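Local coordinates for protein Alpha/beta hydrolase (Paenibacillus sp. VTT E-133280, PDB 6TJ2) that probably cleaves small esters as an extracellular alpha/beta-hydrolase, acting as a methyl salicylate esterase akin to tobacco salicylic acid binding protein 2, at residues L49-W54 / A80-D85; E62-L67 / H72-P77; L114-G119 / G262-T267. All coordinates share one frame; numbering follows the deposited sequence.

How the contacts relate
All three contacts belong to one alpha/beta-hydrolase core built round a parallel sheet. Strand 46-50, part of contact 1, lies between strand 73-75 of contact 2 and strand 111-117 of contact 3. Both segments of contact 2 fall between those of contact 1 in sequence, and contact 3 follows later. The centres of contacts 1 and 2 are about 16 Å apart. Those of contacts 1 and 3 are about 13 Å apart. L49 N meets Y75 O, and I50 pairs through its backbone with L114 and H116. Contact 2 thus packs a helix on the sheet, whereas contacts 1 and 3 join the ends of strands 46-50 and 111-117 to loops near the probable catalytic site.

Contact 1 (L49-W54 / A80-D85); sequences LIHGSW and AGHGAD
H51 and H82 carry this buried contact through their imidazole rings, H82 being supplied by the loop 80-85. At its start, A80 O accepts a bond from H82 ND1 at 2.8 Å, nearly in the plane of the H82 ring. G81, with positive phi, turns the chain; its N donates to D85 OD2 at 2.8 Å, on the lone pair facing away from the other carboxylate oxygen. H82 then points toward 49-54, and its CD2 lies 3.8 Å from CE1 of H51, at the edge of the H51 ring. The ring planes are inclined at 51°. From H82 to D85 the backbone makes a type II' turn.

In segment 49-54, H51 CG sits between its backbone N and carbonyl carbon (chi1 69°), which helps bring H51 ND1 to G52 O at 2.7 Å, in the ring plane and on a carbonyl lone pair. E78 holds H51 NE2, E205 holds H82 NE2, and Y79 stacks on H51. Segment 51-52 is the His-Gly pair that follows a core strand in many alpha/beta-hydrolases, where this loop borders the oxyanion hole; its place beside S117 is consistent with that role.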
loop_
_atom_site.group_PDB
_atom_site.type_symbol
_atom_site.label_atom_id
_atom_site.label_comp_id
_atom_site.label_asym_id
_atom_site.label_seq_id
_atom_site.Cartn_x
_atom_site.Cartn_y
_atom_site.Cartn_z
ATOM N N LEU A 49 -24.728 -9.126 -6.919
ATOM C CA LEU A 49 -23.291 -9.415 -7.081
ATOM C C LEU A 49 -23.045 -9.869 -8.510
ATOM O O LEU A 49 -23.684 -10.839 -8.920
ATOM C CB LEU A 49 -22.790 -10.461 -6.105
ATOM C CG LEU A 49 -23.135 -10.213 -4.635
ATOM C CD1 LEU A 49 -22.586 -11.333 -3.809
ATOM C CD2 LEU A 49 -22.551 -8.894 -4.137
ATOM N N ILE A 50 -22.147 -9.198 -9.203
ATOM C CA ILE A 50 -21.798 -9.449 -10.632
ATOM C C ILE A 50 -20.380 -9.966 -10.696
ATOM O O ILE A 50 -19.431 -9.215 -10.413
ATOM C CB ILE A 50 -22.001 -8.174 -11.447
ATOM C CG1 ILE A 50 -23.389 -7.548 -11.260
ATOM C CG2 ILE A 50 -21.652 -8.473 -12.907
ATOM C CD1 ILE A 50 -24.547 -8.501 -11.599
ATOM N N HIS A 51 -20.236 -11.233 -11.063
ATOM C CA HIS A 51 -18.917 -11.847 -11.221
ATOM C C HIS A 51 -18.194 -11.249 -12.434
ATOM O O HIS A 51 -18.829 -10.628 -13.300
ATOM C CB HIS A 51 -18.981 -13.357 -11.304
ATOM C CG HIS A 51 -19.613 -13.912 -12.555
ATOM N ND1 HIS A 51 -18.943 -13.942 -13.762
ATOM C CD2 HIS A 51 -20.847 -14.400 -12.795
ATOM C CE1 HIS A 51 -19.730 -14.492 -14.684
ATOM N NE2 HIS A 51 -20.901 -14.773 -14.127
ATOM N N GLY A 52 -16.923 -11.564 -12.518
ATOM C CA GLY A 52 -16.091 -11.160 -13.635
ATOM C C GLY A 52 -15.736 -12.311 -14.542
ATOM O O GLY A 52 -16.479 -13.312 -14.638
ATOM N N SER A 53 -14.675 -12.152 -15.298
ATOM C CA SER A 53 -14.264 -13.127 -16.327
ATOM C C SER A 53 -13.671 -14.379 -15.681
ATOM O O SER A 53 -13.192 -14.371 -14.499
ATOM C CB SER A 53 -13.301 -12.514 -17.296
ATOM O OG SER A 53 -13.867 -11.430 -17.977
ATOM N N TRP A 54 -13.694 -15.482 -16.409
ATOM C CA TRP A 54 -13.115 -16.757 -15.944
ATOM C C TRP A 54 -13.846 -17.159 -14.644
ATOM O O TRP A 54 -13.193 -17.645 -13.720
ATOM C CB TRP A 54 -11.609 -16.684 -15.775
ATOM C CG TRP A 54 -10.905 -16.224 -16.997
ATOM C CD1 TRP A 54 -10.786 -16.899 -18.182
ATOM C CD2 TRP A 54 -10.361 -14.928 -17.255
ATOM N NE1 TRP A 54 -10.154 -16.130 -19.119
ATOM C CE2 TRP A 54 -9.876 -14.901 -18.574
ATOM C CE3 TRP A 54 -10.181 -13.805 -16.427
ATOM C CZ2 TRP A 54 -9.308 -13.744 -19.119
ATOM C CZ3 TRP A 54 -9.599 -12.689 -16.969
ATOM C CH2 TRP A 54 -9.173 -12.669 -18.274
ATOM N N ALA A 80 -25.093 -13.444 -19.816
ATOM C CA ALA A 80 -25.019 -14.036 -21.164
ATOM C C ALA A 80 -23.614 -14.569 -21.442
ATOM O O ALA A 80 -22.600 -13.956 -21.070
ATOM C CB ALA A 80 -25.438 -13.052 -22.203
ATOM N N GLY A 81 -23.566 -15.749 -22.060
ATOM C CA GLY A 81 -22.320 -16.384 -22.483
ATOM C C GLY A 81 -21.478 -16.917 -21.343
ATOM O O GLY A 81 -20.335 -17.339 -21.563
ATOM N N HIS A 82 -22.037 -16.930 -20.136
ATOM C CA HIS A 82 -21.352 -17.419 -18.933
ATOM C C HIS A 82 -22.245 -18.433 -18.232
ATOM O O HIS A 82 -23.444 -18.551 -18.528
ATOM C CB HIS A 82 -20.969 -16.262 -18.008
ATOM C CG HIS A 82 -19.972 -15.345 -18.623
ATOM N ND1 HIS A 82 -20.256 -14.529 -19.708
ATOM C CD2 HIS A 82 -18.707 -15.100 -18.274
ATOM C CE1 HIS A 82 -19.136 -13.834 -20.003
ATOM N NE2 HIS A 82 -18.179 -14.162 -19.142
ATOM N N GLY A 83 -21.644 -19.221 -17.374
ATOM C CA GLY A 83 -22.354 -20.357 -16.765
ATOM C C GLY A 83 -22.766 -21.332 -17.825
ATOM O O GLY A 83 -21.950 -21.698 -18.695
ATOM N N ALA A 84 -23.980 -21.807 -17.757
ATOM C CA ALA A 84 -24.464 -22.795 -18.719
ATOM C C ALA A 84 -24.804 -22.141 -20.055
ATOM O O ALA A 84 -25.059 -22.876 -21.006
ATOM C CB ALA A 84 -25.622 -23.550 -18.105
ATOM N N ASP A 85 -24.865 -20.824 -20.197
ATOM C CA ASP A 85 -25.246 -20.163 -21.484
ATOM C C ASP A 85 -24.041 -20.146 -22.438
ATOM O O ASP A 85 -23.099 -19.399 -22.199
ATOM C CB ASP A 85 -25.762 -18.738 -21.317
ATOM C CG ASP A 85 -26.278 -18.119 -22.601
ATOM O OD1 ASP A 85 -27.168 -18.767 -23.235
ATOM O OD2 ASP A 85 -25.823 -17.059 -23.017
#

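Contact 2 (E62-L67 / H72-P77); sequences ETASEL and HTVYTP
Between L67 and H72 the chain turns out of helix 61-69 and back toward the sheet, bringing the CA atoms of these two residues within 5.6 Å and those of A64 and V74 within 6.2 Å. The turn is fastened by one backbone bond, H72 N to L67 O at 3.2 Å. The same oxygen also lies close to the side chain of H72, whose CD2 is 3.5 Å from L67 O, the oxygen lying oblique to the ring.

V74 carries much of the apolar contact with the helix. With CG1 anti to the backbone N (chi1 -176°), its two methyl groups part toward different residues of the helix: V74 CG1 rests on A64 CB at 3.7 Å, while V74 CG2 meets L67 CB at 3.5 Å. The side chains of L67 and V74 cross at about a right angle, and L67 CD1 also reaches V74 CG2. The other L67 methyl, CD2, lies 4.1 Å from CD2 of the H72 ring, a looser contact. A64, small enough to let the strand come close, is brushed at its CB as well by the T76 methyl, CG2, at 4.2 Å. In this extended segment V74 and T76 point toward the helix, T73 and Y75 away from it.

The polar end of H72 is held through ND1 by the backbone N of L45, and V74 O accepts from R68. Helix 61-69 is the connection of the beta-alpha-beta unit formed with strands 46-50 and 73-75. V74 also packs on L49 of the neighbouring strand, T63 and H72 touch helix 272-283, and Y75 and P77 meet Y102 of helix 92-105.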
loop_
_atom_site.group_PDB
_atom_site.type_symbol
_atom_site.label_atom_id
_atom_site.label_comp_id
_atom_site.label_asym_id
_atom_site.label_seq_id
_atom_site.Cartn_x
_atom_site.Cartn_y
_atom_site.Cartn_z
ATOM N N GLU A 62 -19.817 -18.865 -1.321
ATOM C CA GLU A 62 -19.456 -18.826 0.133
ATOM C C GLU A 62 -19.740 -17.442 0.691
ATOM O O GLU A 62 -20.249 -17.285 1.811
ATOM C CB GLU A 62 -18.009 -19.244 0.344
ATOM C CG GLU A 62 -17.664 -20.676 -0.096
ATOM C CD GLU A 62 -17.454 -20.918 -1.579
ATOM O OE1 GLU A 62 -17.441 -19.969 -2.419
ATOM O OE2 GLU A 62 -17.297 -22.135 -1.938
ATOM N N THR A 63 -19.296 -16.423 -0.002
ATOM C CA THR A 63 -19.452 -15.043 0.485
ATOM C C THR A 63 -20.910 -14.650 0.529
ATOM O O THR A 63 -21.372 -14.000 1.518
ATOM C CB THR A 63 -18.568 -14.104 -0.333
ATOM O OG1 THR A 63 -17.182 -14.339 -0.056
ATOM C CG2 THR A 63 -18.885 -12.669 -0.060
ATOM N N ALA A 64 -21.696 -15.025 -0.477
ATOM C CA ALA A 64 -23.144 -14.735 -0.432
ATOM C C ALA A 64 -23.820 -15.420 0.776
ATOM O O ALA A 64 -24.658 -14.793 1.389
ATOM C CB ALA A 64 -23.776 -15.169 -1.758
ATOM N N SER A 65 -23.424 -16.646 1.037
ATOM C CA SER A 65 -23.982 -17.400 2.186
ATOM C C SER A 65 -23.664 -16.634 3.467
ATOM O O SER A 65 -24.554 -16.461 4.345
ATOM C CB SER A 65 -23.394 -18.752 2.273
ATOM O OG SER A 65 -23.806 -19.397 3.451
ATOM N N GLU A 66 -22.461 -16.102 3.619
ATOM C CA GLU A 66 -22.104 -15.331 4.849
ATOM C C GLU A 66 -22.868 -14.019 4.903
ATOM O O GLU A 66 -23.241 -13.563 6.002
ATOM C CB GLU A 66 -20.589 -15.162 4.957
ATOM C CG GLU A 66 -19.864 -16.461 5.212
ATOM C CD GLU A 66 -20.216 -17.172 6.500
ATOM O OE1 GLU A 66 -20.402 -16.476 7.491
ATOM O OE2 GLU A 66 -20.203 -18.428 6.488
ATOM N N LEU A 67 -23.067 -13.332 3.789
ATOM C CA LEU A 67 -23.892 -12.115 3.768
ATOM C C LEU A 67 -25.315 -12.420 4.206
ATOM O O LEU A 67 -25.893 -11.601 4.976
ATOM C CB LEU A 67 -23.884 -11.472 2.387
ATOM C CG LEU A 67 -22.661 -10.649 2.050
ATOM C CD1 LEU A 67 -22.651 -10.350 0.534
ATOM C CD2 LEU A 67 -22.601 -9.378 2.852
ATOM N N HIS A 72 -28.627 -9.925 5.256
ATOM C CA HIS A 72 -28.725 -9.241 3.958
ATOM C C HIS A 72 -29.363 -10.150 2.894
ATOM O O HIS A 72 -29.235 -11.392 2.962
ATOM C CB HIS A 72 -27.317 -8.747 3.560
ATOM C CG HIS A 72 -26.711 -7.923 4.637
ATOM N ND1 HIS A 72 -27.332 -6.785 5.093
ATOM C CD2 HIS A 72 -25.621 -8.129 5.399
ATOM C CE1 HIS A 72 -26.567 -6.251 6.056
ATOM N NE2 HIS A 72 -25.538 -7.055 6.247
ATOM N N THR A 73 -29.981 -9.525 1.933
ATOM C CA THR A 73 -30.557 -10.198 0.764
ATOM C C THR A 73 -29.507 -10.156 -0.359
ATOM O O THR A 73 -28.903 -9.101 -0.556
ATOM C CB THR A 73 -31.861 -9.548 0.341
ATOM O OG1 THR A 73 -32.757 -9.664 1.457
ATOM C CG2 THR A 73 -32.482 -10.240 -0.852
ATOM N N VAL A 74 -29.242 -11.297 -0.960
ATOM C CA VAL A 74 -28.121 -11.371 -1.932
ATOM C C VAL A 74 -28.610 -12.073 -3.201
ATOM O O VAL A 74 -29.060 -13.237 -3.122
ATOM C CB VAL A 74 -26.902 -12.089 -1.364
ATOM C CG1 VAL A 74 -25.752 -12.062 -2.356
ATOM C CG2 VAL A 74 -26.472 -11.518 -0.018
ATOM N N TYR A 75 -28.490 -11.412 -4.328
ATOM C CA TYR A 75 -28.781 -11.966 -5.678
ATOM C C TYR A 75 -27.455 -12.137 -6.407
ATOM O O TYR A 75 -26.600 -11.213 -6.377
ATOM C CB TYR A 75 -29.705 -11.053 -6.463
ATOM C CG TYR A 75 -31.047 -10.874 -5.824
ATOM C CD1 TYR A 75 -31.323 -9.762 -5.037
ATOM C CD2 TYR A 75 -32.015 -11.838 -5.955
ATOM C CE1 TYR A 75 -32.537 -9.603 -4.395
ATOM C CE2 TYR A 75 -33.248 -11.664 -5.353
ATOM C CZ TYR A 75 -33.506 -10.563 -4.583
ATOM O OH TYR A 75 -34.748 -10.411 -3.989
ATOM N N THR A 76 -27.223 -13.287 -6.990
ATOM C CA THR A 76 -26.003 -13.605 -7.778
ATOM C C THR A 76 -26.401 -14.077 -9.175
ATOM O O THR A 76 -26.313 -15.264 -9.451
ATOM C CB THR A 76 -25.142 -14.638 -7.074
ATOM O OG1 THR A 76 -25.829 -15.877 -6.865
ATOM C CG2 THR A 76 -24.729 -14.140 -5.705
ATOM N N PRO A 77 -26.831 -13.174 -10.041
ATOM C CA PRO A 77 -27.293 -13.580 -11.374
ATOM C C PRO A 77 -26.150 -14.143 -12.202
ATOM O O PRO A 77 -25.000 -13.647 -12.142
ATOM C CB PRO A 77 -27.808 -12.269 -11.974
ATOM C CG PRO A 77 -27.054 -11.187 -11.231
ATOM C CD PRO A 77 -26.929 -11.732 -9.836
#

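Contact 3 (L114-G119 / G262-T267)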
loop_
_atom_site.group_PDB
_atom_site.type_symbol
_atom_site.label_atom_id
_atom_site.label_comp_id
_atom_site.label_asym_id
_atom_site.label_seq_id
_atom_site.Cartn_x
_atom_site.Cartn_y
_atom_site.Cartn_z
ATOM N N LEU A 114 -22.785 -4.557 -6.994
ATOM C CA LEU A 114 -21.349 -4.824 -6.700
ATOM C C LEU A 114 -20.776 -5.671 -7.801
ATOM O O LEU A 114 -21.359 -6.737 -8.088
ATOM C CB LEU A 114 -21.253 -5.458 -5.318
ATOM C CG LEU A 114 -19.840 -5.688 -4.760
ATOM C CD1 LEU A 114 -19.906 -5.698 -3.231
ATOM C CD2 LEU A 114 -19.202 -6.941 -5.308
ATOM N N GLY A 115 -19.661 -5.267 -8.378
ATOM C CA GLY A 115 -18.987 -6.032 -9.444
ATOM C C GLY A 115 -17.572 -6.335 -9.068
ATOM O O GLY A 115 -16.925 -5.523 -8.399
ATOM N N HIS A 116 -17.091 -7.512 -9.446
ATOM C CA HIS A 116 -15.694 -7.971 -9.312
ATOM C C HIS A 116 -15.067 -8.041 -10.680
ATOM O O HIS A 116 -15.744 -8.481 -11.619
ATOM C CB HIS A 116 -15.665 -9.284 -8.574
ATOM C CG HIS A 116 -14.328 -9.879 -8.361
ATOM N ND1 HIS A 116 -13.787 -10.752 -9.219
ATOM C CD2 HIS A 116 -13.436 -9.726 -7.346
ATOM C CE1 HIS A 116 -12.630 -11.190 -8.743
ATOM N NE2 HIS A 116 -12.418 -10.591 -7.600
ATOM N N SER A 117 -13.814 -7.615 -10.811
ATOM C CA SER A 117 -13.023 -7.698 -12.057
ATOM C C SER A 117 -13.793 -7.145 -13.265
ATOM O O SER A 117 -14.215 -5.974 -13.249
ATOM C CB SER A 117 -12.399 -9.064 -12.196
ATOM O OG SER A 117 -13.333 -10.121 -12.200
ATOM N N PHE A 118 -13.920 -7.887 -14.365
ATOM C CA PHE A 118 -14.644 -7.485 -15.583
ATOM C C PHE A 118 -16.039 -7.041 -15.185
ATOM O O PHE A 118 -16.675 -6.210 -15.853
ATOM C CB PHE A 118 -14.710 -8.679 -16.527
ATOM C CG PHE A 118 -15.723 -8.583 -17.644
ATOM C CD1 PHE A 118 -15.505 -7.791 -18.760
ATOM C CD2 PHE A 118 -16.964 -9.199 -17.553
ATOM C CE1 PHE A 118 -16.463 -7.652 -19.756
ATOM C CE2 PHE A 118 -17.936 -9.056 -18.548
ATOM C CZ PHE A 118 -17.677 -8.280 -19.646
ATOM N N GLY A 119 -16.601 -7.594 -14.116
ATOM C CA GLY A 119 -17.877 -7.170 -13.587
ATOM C C GLY A 119 -17.978 -5.687 -13.268
ATOM O O GLY A 119 -19.088 -5.153 -13.283
ATOM N N GLY A 262 -6.250 -9.881 0.965
ATOM C CA GLY A 262 -6.564 -10.990 0.078
ATOM C C GLY A 262 -6.116 -10.767 -1.339
ATOM O O GLY A 262 -5.377 -9.856 -1.630
ATOM N N ASP A 263 -6.599 -11.658 -2.205
ATOM C CA ASP A 263 -6.187 -11.661 -3.630
ATOM C C ASP A 263 -7.413 -11.772 -4.528
ATOM O O ASP A 263 -8.535 -11.599 -4.068
ATOM C CB ASP A 263 -5.157 -12.772 -3.845
ATOM C CG ASP A 263 -5.761 -14.145 -3.716
ATOM O OD1 ASP A 263 -7.027 -14.264 -3.712
ATOM O OD2 ASP A 263 -4.942 -15.129 -3.671
ATOM N N HIS A 264 -7.201 -11.970 -5.817
ATOM C CA HIS A 264 -8.318 -11.866 -6.755
ATOM C C HIS A 264 -9.367 -12.955 -6.573
ATOM O O HIS A 264 -10.560 -12.634 -6.599
ATOM C CB HIS A 264 -7.771 -11.896 -8.194
ATOM C CG HIS A 264 -8.675 -11.269 -9.186
ATOM N ND1 HIS A 264 -9.088 -9.979 -9.065
ATOM C CD2 HIS A 264 -9.206 -11.721 -10.362
ATOM C CE1 HIS A 264 -9.778 -9.636 -10.132
ATOM N NE2 HIS A 264 -9.903 -10.673 -10.949
ATOM N N MET A 265 -8.963 -14.203 -6.450
ATOM C CA MET A 265 -9.970 -15.312 -6.494
ATOM C C MET A 265 -9.862 -16.295 -5.335
ATOM O O MET A 265 -10.758 -17.152 -5.250
ATOM C CB MET A 265 -9.905 -16.048 -7.825
ATOM C CG MET A 265 -10.221 -15.141 -8.953
ATOM S SD MET A 265 -10.575 -16.112 -10.428
ATOM C CE MET A 265 -11.426 -14.916 -11.444
ATOM N N THR A 266 -8.932 -16.176 -4.401
ATOM C CA THR A 266 -8.887 -17.119 -3.248
ATOM C C THR A 266 -9.870 -16.665 -2.166
ATOM O O THR A 266 -10.630 -17.466 -1.601
ATOM C CB THR A 266 -7.480 -17.132 -2.648
ATOM O OG1 THR A 266 -6.528 -17.429 -3.670
ATOM C CG2 THR A 266 -7.342 -18.089 -1.488
ATOM N N THR A 267 -9.808 -15.391 -1.808
ATOM C CA THR A 267 -10.311 -14.924 -0.505
ATOM C C THR A 267 -11.804 -15.022 -0.415
ATOM O O THR A 267 -12.338 -15.298 0.676
ATOM C CB THR A 267 -9.782 -13.513 -0.255
ATOM O OG1 THR A 267 -8.411 -13.435 -0.674
ATOM C CG2 THR A 267 -9.881 -13.089 1.207
HETATM O O HOH W 1 -10.738 -9.960 -5.098
#
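Two histidine rings meet closely here: CE1 of H116 sits 3.5 Å above the centre of the H264 ring, the two planes oblique at 33°. With CG anti to the backbone N (chi1 180°), H116 extends from the strand far enough for its NE2 to reach H264 O at 2.9 Å, a weak bond bent to 128°. A water also meets H116 NE2, in the plane of its ring, and donates to D263 O at 2.9 Å.

S117 comes from another direction, its CB at the edge of the H264 ring, 3.2 Å from H264 NE2; S117 OG is 3.7 Å from that nitrogen. Its backbone has a positive phi in a tight strand-to-helix turn, and G115 and G119 flank it where a CB would clash with the turn. D263 bonds within the loop that carries H264: D263 OD1 accepts from T266 N at 2.8 Å in an Asx motif, and OD2 takes the T266 hydroxyl.

H264 ND1 is bonded to D234, so an alanine in place of H264 would probably leave that carboxylate without its mate, S117 without a neighbouring imidazole nitrogen, and CE1 of H116 without the ring face it rests on. The G-H-S-F-G turn between strand 111-117 and helix 119-129 fits the nucleophile elbow of alpha/beta-hydrolases, and S117, H264 and D234 probably form its catalytic triad.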